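Local structure of magnesium transporter MgtE (Enterococcus faecalis, 2OUX) at residues 142-147 with 169-174; 173-178 with 232-237. The protein probably acts as a magnesium transporter, this chain being its cytosolic part, with an N domain, a pair of CBS domains and bound magnesium ions. All blocks are in the same frame, centred on the assembly; numbering follows the deposited sequence.

Interaction 1: 142-147 with 169-174; sequences IMTTEF and MAETIY
At the approach to the beta-alpha-beta unit of the first CBS domain, the turn at Glu146 meets the loop at Ala170 and Glu171; these loops lead into strands 149-150 and 175-179, parallel neighbours linked through helix 156-166. The backbone evidence is one short bond, from Glu171 N to Glu146 O (2.6 Å, 160° at the hydrogen), with the donor only a little out of the carbonyl plane. Ala170 CA lies 3.4 Å from Glu146 O as a CA-H...O contact, giving that oxygen a second, weaker neighbour. Glu146 presents its carbonyl from the centre of an inverse gamma turn, closed by Phe147 N on Thr145 O (2.9 Å). Its CB rests against Met169 O at 3.5 Å.

Between side chains, Thr144 CG2 and Glu171 CG are 3.3 Å apart, unusually short, probably strained or partly coordinate error. With OG1 anti to the backbone N (chi1 -158°), Thr144 turns its methyl to Glu171 and still donates to Glu146 OE1 over 2.7 Å, on the syn lone pair. Glu146, bent at chi2, thus folds back over its own loop, and its OE2 bonds to Thr98. Glu146 OE1 and Glu171 OE2 are 5.2 Å apart; a magnesium ion about 4 Å from the nearest Glu171 side-chain atom would probably ease their repulsion.

On the N-domain side, Thr144 OG1 also bonds to the backbone N of Asp99, a magnesium ligand; on the dimer side, Ala170 O reaches Arg192 of the second subunit. Between them, the paired loops lead into the two parallel strands of a CBS beta-alpha-beta unit.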
loop_
_atom_site.group_PDB
_atom_site.type_symbol
_atom_site.label_atom_id
_atom_site.label_comp_id
_atom_site.label_asym_id
_atom_site.label_seq_id
_atom_site.Cartn_x
_atom_site.Cartn_y
_atom_site.Cartn_z
ATOM N N ILE A 142 4.736 -9.912 -13.592
ATOM C CA ILE A 142 3.987 -8.805 -13.004
ATOM C C ILE A 142 4.809 -7.969 -12.028
ATOM O O ILE A 142 4.296 -7.035 -11.425
ATOM C CB ILE A 142 2.721 -9.297 -12.276
ATOM C CG1 ILE A 142 3.102 -10.296 -11.190
ATOM C CG2 ILE A 142 1.749 -9.923 -13.288
ATOM C CD1 ILE A 142 1.961 -10.616 -10.249
HETATM N N MSE A 143 6.087 -8.302 -11.881
HETATM C CA MSE A 143 6.960 -7.561 -10.979
HETATM C C MSE A 143 7.613 -6.401 -11.719
HETATM O O MSE A 143 7.492 -6.276 -12.938
HETATM C CB MSE A 143 8.063 -8.463 -10.437
HETATM C CG MSE A 143 9.118 -8.812 -11.473
HETATM SE SE MSE A 143 10.574 -9.844 -10.728
HETATM C CE MSE A 143 11.914 -9.496 -12.087
ATOM N N THR A 144 8.311 -5.550 -10.980
ATOM C CA THR A 144 9.007 -4.436 -11.601
ATOM C C THR A 144 10.335 -4.248 -10.881
ATOM O O THR A 144 10.503 -4.675 -9.738
ATOM C CB THR A 144 8.160 -3.148 -11.592
ATOM O OG1 THR A 144 8.647 -2.276 -12.617
ATOM C CG2 THR A 144 8.226 -2.447 -10.236
ATOM N N THR A 145 11.274 -3.605 -11.557
ATOM C CA THR A 145 12.626 -3.445 -11.040
ATOM C C THR A 145 12.985 -2.241 -10.177
ATOM O O THR A 145 14.042 -2.225 -9.551
ATOM C CB THR A 145 13.609 -3.457 -12.216
ATOM O OG1 THR A 145 13.256 -2.407 -13.132
ATOM C CG2 THR A 145 13.547 -4.800 -12.949
ATOM N N GLU A 146 12.131 -1.231 -10.133
ATOM C CA GLU A 146 12.473 -0.043 -9.370
ATOM C C GLU A 146 12.188 -0.115 -7.871
ATOM O O GLU A 146 11.252 0.506 -7.380
ATOM C CB GLU A 146 11.785 1.162 -10.004
ATOM C CG GLU A 146 12.108 1.314 -11.502
ATOM C CD GLU A 146 11.278 0.376 -12.390
ATOM O OE1 GLU A 146 10.366 -0.294 -11.866
ATOM O OE2 GLU A 146 11.522 0.323 -13.615
ATOM N N PHE A 147 13.017 -0.872 -7.157
ATOM C CA PHE A 147 12.886 -1.047 -5.709
ATOM C C PHE A 147 14.128 -0.480 -5.013
ATOM O O PHE A 147 15.159 -0.250 -5.649
ATOM C CB PHE A 147 12.745 -2.536 -5.359
ATOM C CG PHE A 147 13.903 -3.388 -5.837
ATOM C CD1 PHE A 147 15.138 -3.337 -5.198
ATOM C CD2 PHE A 147 13.768 -4.207 -6.959
ATOM C CE1 PHE A 147 16.224 -4.079 -5.668
ATOM C CE2 PHE A 147 14.848 -4.955 -7.437
ATOM C CZ PHE A 147 16.081 -4.889 -6.789
HETATM N N MSE A 169 13.552 7.470 -8.559
HETATM C CA MSE A 169 13.189 6.511 -9.587
HETATM C C MSE A 169 12.381 5.321 -9.059
HETATM O O MSE A 169 11.642 4.689 -9.810
HETATM C CB MSE A 169 14.450 5.996 -10.301
HETATM C CG MSE A 169 15.316 5.011 -9.499
HETATM SE SE MSE A 169 16.576 5.796 -8.226
HETATM C CE MSE A 169 17.970 6.312 -9.469
ATOM N N ALA A 170 12.504 5.034 -7.768
ATOM C CA ALA A 170 11.824 3.889 -7.157
ATOM C C ALA A 170 10.299 3.842 -7.209
ATOM O O ALA A 170 9.634 4.860 -7.024
ATOM C CB ALA A 170 12.277 3.754 -5.720
ATOM N N GLU A 171 9.755 2.647 -7.464
ATOM C CA GLU A 171 8.299 2.429 -7.489
ATOM C C GLU A 171 7.803 2.869 -6.117
ATOM O O GLU A 171 6.945 3.735 -5.992
ATOM C CB GLU A 171 7.963 0.936 -7.633
ATOM C CG GLU A 171 7.421 0.457 -8.977
ATOM C CD GLU A 171 5.962 0.787 -9.211
ATOM O OE1 GLU A 171 5.108 0.493 -8.360
ATOM O OE2 GLU A 171 5.663 1.342 -10.274
ATOM N N THR A 172 8.354 2.242 -5.088
ATOM C CA THR A 172 7.981 2.550 -3.720
ATOM C C THR A 172 9.222 2.507 -2.839
ATOM O O THR A 172 10.177 1.789 -3.128
ATOM C CB THR A 172 6.977 1.525 -3.176
ATOM O OG1 THR A 172 6.511 1.951 -1.893
ATOM C CG2 THR A 172 7.634 0.152 -3.044
ATOM N N ILE A 173 9.197 3.281 -1.764
ATOM C CA ILE A 173 10.299 3.323 -0.827
ATOM C C ILE A 173 9.752 2.941 0.533
ATOM O O ILE A 173 10.462 3.001 1.523
ATOM C CB ILE A 173 10.913 4.747 -0.727
ATOM C CG1 ILE A 173 9.929 5.712 -0.054
ATOM C CG2 ILE A 173 11.278 5.248 -2.120
ATOM C CD1 ILE A 173 10.577 7.002 0.400
ATOM N N TYR A 174 8.484 2.541 0.580
ATOM C CA TYR A 174 7.869 2.195 1.854
ATOM C C TYR A 174 8.388 0.912 2.464
ATOM O O TYR A 174 8.091 0.587 3.608
ATOM C CB TYR A 174 6.344 2.213 1.721
ATOM C CG TYR A 174 5.864 3.634 1.447
ATOM C CD1 TYR A 174 6.551 4.724 1.983
ATOM C CD2 TYR A 174 4.771 3.889 0.625
ATOM C CE1 TYR A 174 6.171 6.040 1.699
ATOM C CE2 TYR A 174 4.377 5.203 0.333
ATOM C CZ TYR A 174 5.088 6.275 0.876
ATOM O OH TYR A 174 4.727 7.572 0.583
#

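Interaction 2: 173-178 with 232-237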
loop_
_atom_site.group_PDB
_atom_site.type_symbol
_atom_site.label_atom_id
_atom_site.label_comp_id
_atom_site.label_asym_id
_atom_site.label_seq_id
_atom_site.Cartn_x
_atom_site.Cartn_y
_atom_site.Cartn_z
ATOM N N ILE A 173 9.197 3.281 -1.764
ATOM C CA ILE A 173 10.299 3.323 -0.827
ATOM C C ILE A 173 9.752 2.941 0.533
ATOM O O ILE A 173 10.462 3.001 1.523
ATOM C CB ILE A 173 10.913 4.747 -0.727
ATOM C CG1 ILE A 173 9.929 5.712 -0.054
ATOM C CG2 ILE A 173 11.278 5.248 -2.120
ATOM C CD1 ILE A 173 10.577 7.002 0.400
ATOM N N TYR A 174 8.484 2.541 0.580
ATOM C CA TYR A 174 7.869 2.195 1.854
ATOM C C TYR A 174 8.388 0.912 2.464
ATOM O O TYR A 174 8.091 0.587 3.608
ATOM C CB TYR A 174 6.344 2.213 1.721
ATOM C CG TYR A 174 5.864 3.634 1.447
ATOM C CD1 TYR A 174 6.551 4.724 1.983
ATOM C CD2 TYR A 174 4.771 3.889 0.625
ATOM C CE1 TYR A 174 6.171 6.040 1.699
ATOM C CE2 TYR A 174 4.377 5.203 0.333
ATOM C CZ TYR A 174 5.088 6.275 0.876
ATOM O OH TYR A 174 4.727 7.572 0.583
ATOM N N TYR A 175 9.179 0.189 1.685
ATOM C CA TYR A 175 9.837 -1.015 2.161
ATOM C C TYR A 175 11.248 -0.857 1.633
ATOM O O TYR A 175 11.439 -0.479 0.477
ATOM C CB TYR A 175 9.211 -2.291 1.579
ATOM C CG TYR A 175 7.987 -2.773 2.313
ATOM C CD1 TYR A 175 8.029 -2.997 3.683
ATOM C CD2 TYR A 175 6.786 -2.999 1.643
ATOM C CE1 TYR A 175 6.908 -3.434 4.371
ATOM C CE2 TYR A 175 5.658 -3.434 2.322
ATOM C CZ TYR A 175 5.725 -3.647 3.683
ATOM O OH TYR A 175 4.613 -4.067 4.373
ATOM N N VAL A 176 12.236 -1.112 2.478
ATOM C CA VAL A 176 13.627 -1.021 2.048
ATOM C C VAL A 176 14.219 -2.409 2.203
ATOM O O VAL A 176 14.260 -2.955 3.303
ATOM C CB VAL A 176 14.427 -0.036 2.912
ATOM C CG1 VAL A 176 15.856 0.059 2.401
ATOM C CG2 VAL A 176 13.762 1.334 2.883
ATOM N N TYR A 177 14.670 -2.988 1.100
ATOM C CA TYR A 177 15.241 -4.328 1.150
ATOM C C TYR A 177 16.740 -4.304 1.429
ATOM O O TYR A 177 17.458 -3.419 0.969
ATOM C CB TYR A 177 14.913 -5.047 -0.157
ATOM C CG TYR A 177 13.420 -5.070 -0.387
ATOM C CD1 TYR A 177 12.611 -6.005 0.265
ATOM C CD2 TYR A 177 12.799 -4.084 -1.159
ATOM C CE1 TYR A 177 11.223 -5.954 0.166
ATOM C CE2 TYR A 177 11.407 -4.027 -1.269
ATOM C CZ TYR A 177 10.633 -4.961 -0.594
ATOM O OH TYR A 177 9.269 -4.855 -0.631
ATOM N N VAL A 178 17.206 -5.273 2.208
ATOM C CA VAL A 178 18.616 -5.340 2.546
ATOM C C VAL A 178 19.246 -6.516 1.826
ATOM O O VAL A 178 18.753 -7.629 1.918
ATOM C CB VAL A 178 18.817 -5.513 4.071
ATOM C CG1 VAL A 178 20.306 -5.476 4.415
ATOM C CG2 VAL A 178 18.072 -4.407 4.825
ATOM N N PHE A 232 0.623 -6.810 2.717
ATOM C CA PHE A 232 1.786 -6.042 2.270
ATOM C C PHE A 232 1.407 -5.163 1.083
ATOM O O PHE A 232 0.515 -5.518 0.306
ATOM C CB PHE A 232 2.907 -6.958 1.793
ATOM C CG PHE A 232 3.584 -7.735 2.877
ATOM C CD1 PHE A 232 3.740 -7.206 4.147
ATOM C CD2 PHE A 232 4.166 -8.966 2.590
ATOM C CE1 PHE A 232 4.477 -7.888 5.115
ATOM C CE2 PHE A 232 4.903 -9.647 3.551
ATOM C CZ PHE A 232 5.057 -9.105 4.812
ATOM N N LEU A 233 2.094 -4.031 0.930
ATOM C CA LEU A 233 1.830 -3.137 -0.192
ATOM C C LEU A 233 2.799 -3.503 -1.311
ATOM O O LEU A 233 2.718 -2.986 -2.423
ATOM C CB LEU A 233 1.992 -1.677 0.240
ATOM C CG LEU A 233 3.334 -1.250 0.837
ATOM C CD1 LEU A 233 4.315 -0.898 -0.287
ATOM C CD2 LEU A 233 3.111 -0.040 1.741
ATOM N N ALA A 234 3.715 -4.414 -1.003
ATOM C CA ALA A 234 4.685 -4.895 -1.981
ATOM C C ALA A 234 5.359 -6.157 -1.452
ATOM O O ALA A 234 5.371 -6.400 -0.243
ATOM C CB ALA A 234 5.737 -3.819 -2.277
ATOM N N VAL A 235 5.904 -6.966 -2.359
ATOM C CA VAL A 235 6.591 -8.185 -1.971
ATOM C C VAL A 235 7.758 -8.444 -2.909
ATOM O O VAL A 235 7.616 -8.376 -4.128
ATOM C CB VAL A 235 5.621 -9.404 -1.941
ATOM C CG1 VAL A 235 5.140 -9.758 -3.346
ATOM C CG2 VAL A 235 6.306 -10.586 -1.268
ATOM N N PRO A 236 8.943 -8.728 -2.345
ATOM C CA PRO A 236 10.138 -8.987 -3.151
ATOM C C PRO A 236 10.117 -10.300 -3.920
ATOM O O PRO A 236 9.474 -11.266 -3.515
ATOM C CB PRO A 236 11.275 -8.903 -2.128
ATOM C CG PRO A 236 10.642 -9.356 -0.881
ATOM C CD PRO A 236 9.272 -8.714 -0.909
ATOM N N VAL A 237 10.825 -10.308 -5.044
ATOM C CA VAL A 237 10.907 -11.468 -5.920
ATOM C C VAL A 237 12.364 -11.885 -6.095
ATOM O O VAL A 237 13.237 -11.046 -6.301
ATOM C CB VAL A 237 10.310 -11.140 -7.310
ATOM C CG1 VAL A 237 10.291 -12.387 -8.179
ATOM C CG2 VAL A 237 8.911 -10.582 -7.152
HETATM O O HOH W 1 2.398 -2.832 3.380
#
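Tyr175 and Tyr177 point from strand 175-178 onto Leu233, Ala234 and Pro236, joining the two CBS domains face to face. The strand axes run nearly parallel, 20° apart, but approach only to 9.1 Å, a spacing filled by side chains instead of backbone hydrogen bonds.

The tight part has two centres. Leu233 CG meets Tyr175 CE2 at 3.5 Å; it is put there by a chi1 of 57°, which sets CG between the backbone N and the carbonyl carbon, and CD1 then lies beside Tyr175 CD2. The other methyl, CD2, reaches Tyr174 CB. Further along, the Tyr177 ring crosses the Pro236 ring at about a right angle, with CE1 3.5 Å from Pro236 CD. Ala234 CB touches both tyrosines, 4.1 Å from Tyr175 CD2 and 4.0 Å from Tyr177 OH. Tyr177 and Ala234 also form a magnesium site, so the metal site is built into the packed interface.

The meeting of Tyr175 with Phe232 is less intimate and includes solvent. The ring centroids are 5.8 Å apart, the planes are oblique at 80°, and the touch is mainly through one hydroxyl: Tyr175 OH is 3.3 Å from Phe232 CD1. A water bridges here, lying 2.7 Å from Tyr175 OH and weakly accepting from Leu233 N, which itself sits at the Tyr175 ring edge, in the ring plane.

Beyond the contact, Leu244 of strand 244-249 packs on both Tyr177 and Pro236, and Leu185 of strand 185-190 on Pro236. Phe232 and Leu233 meet His35 and Leu233 of the second subunit, respectively, while helix 191-194 touches Tyr174 through Leu191.

How the interactions relate
Interaction 1 comes first along the chain and lies within the first CBS domain; interaction 2 begins where it ends, sharing Ile173 and Tyr174, and crosses to the second CBS domain. Their centres are 8 Å apart, and packing joins them directly: Met143 SE lies 3.6 Å from Val237 CG1, and Thr172 OG1 3.9 Å from Leu233 CD1. The loop 169-174 therefore passes from a junction beside the N domain into strand 175-179, whose sheet faces that of strand 234-238. Both contacts also touch the second subunit, so the CBS pair adjoins both magnesium sites and the second subunit, consistent with a regulatory role in transport.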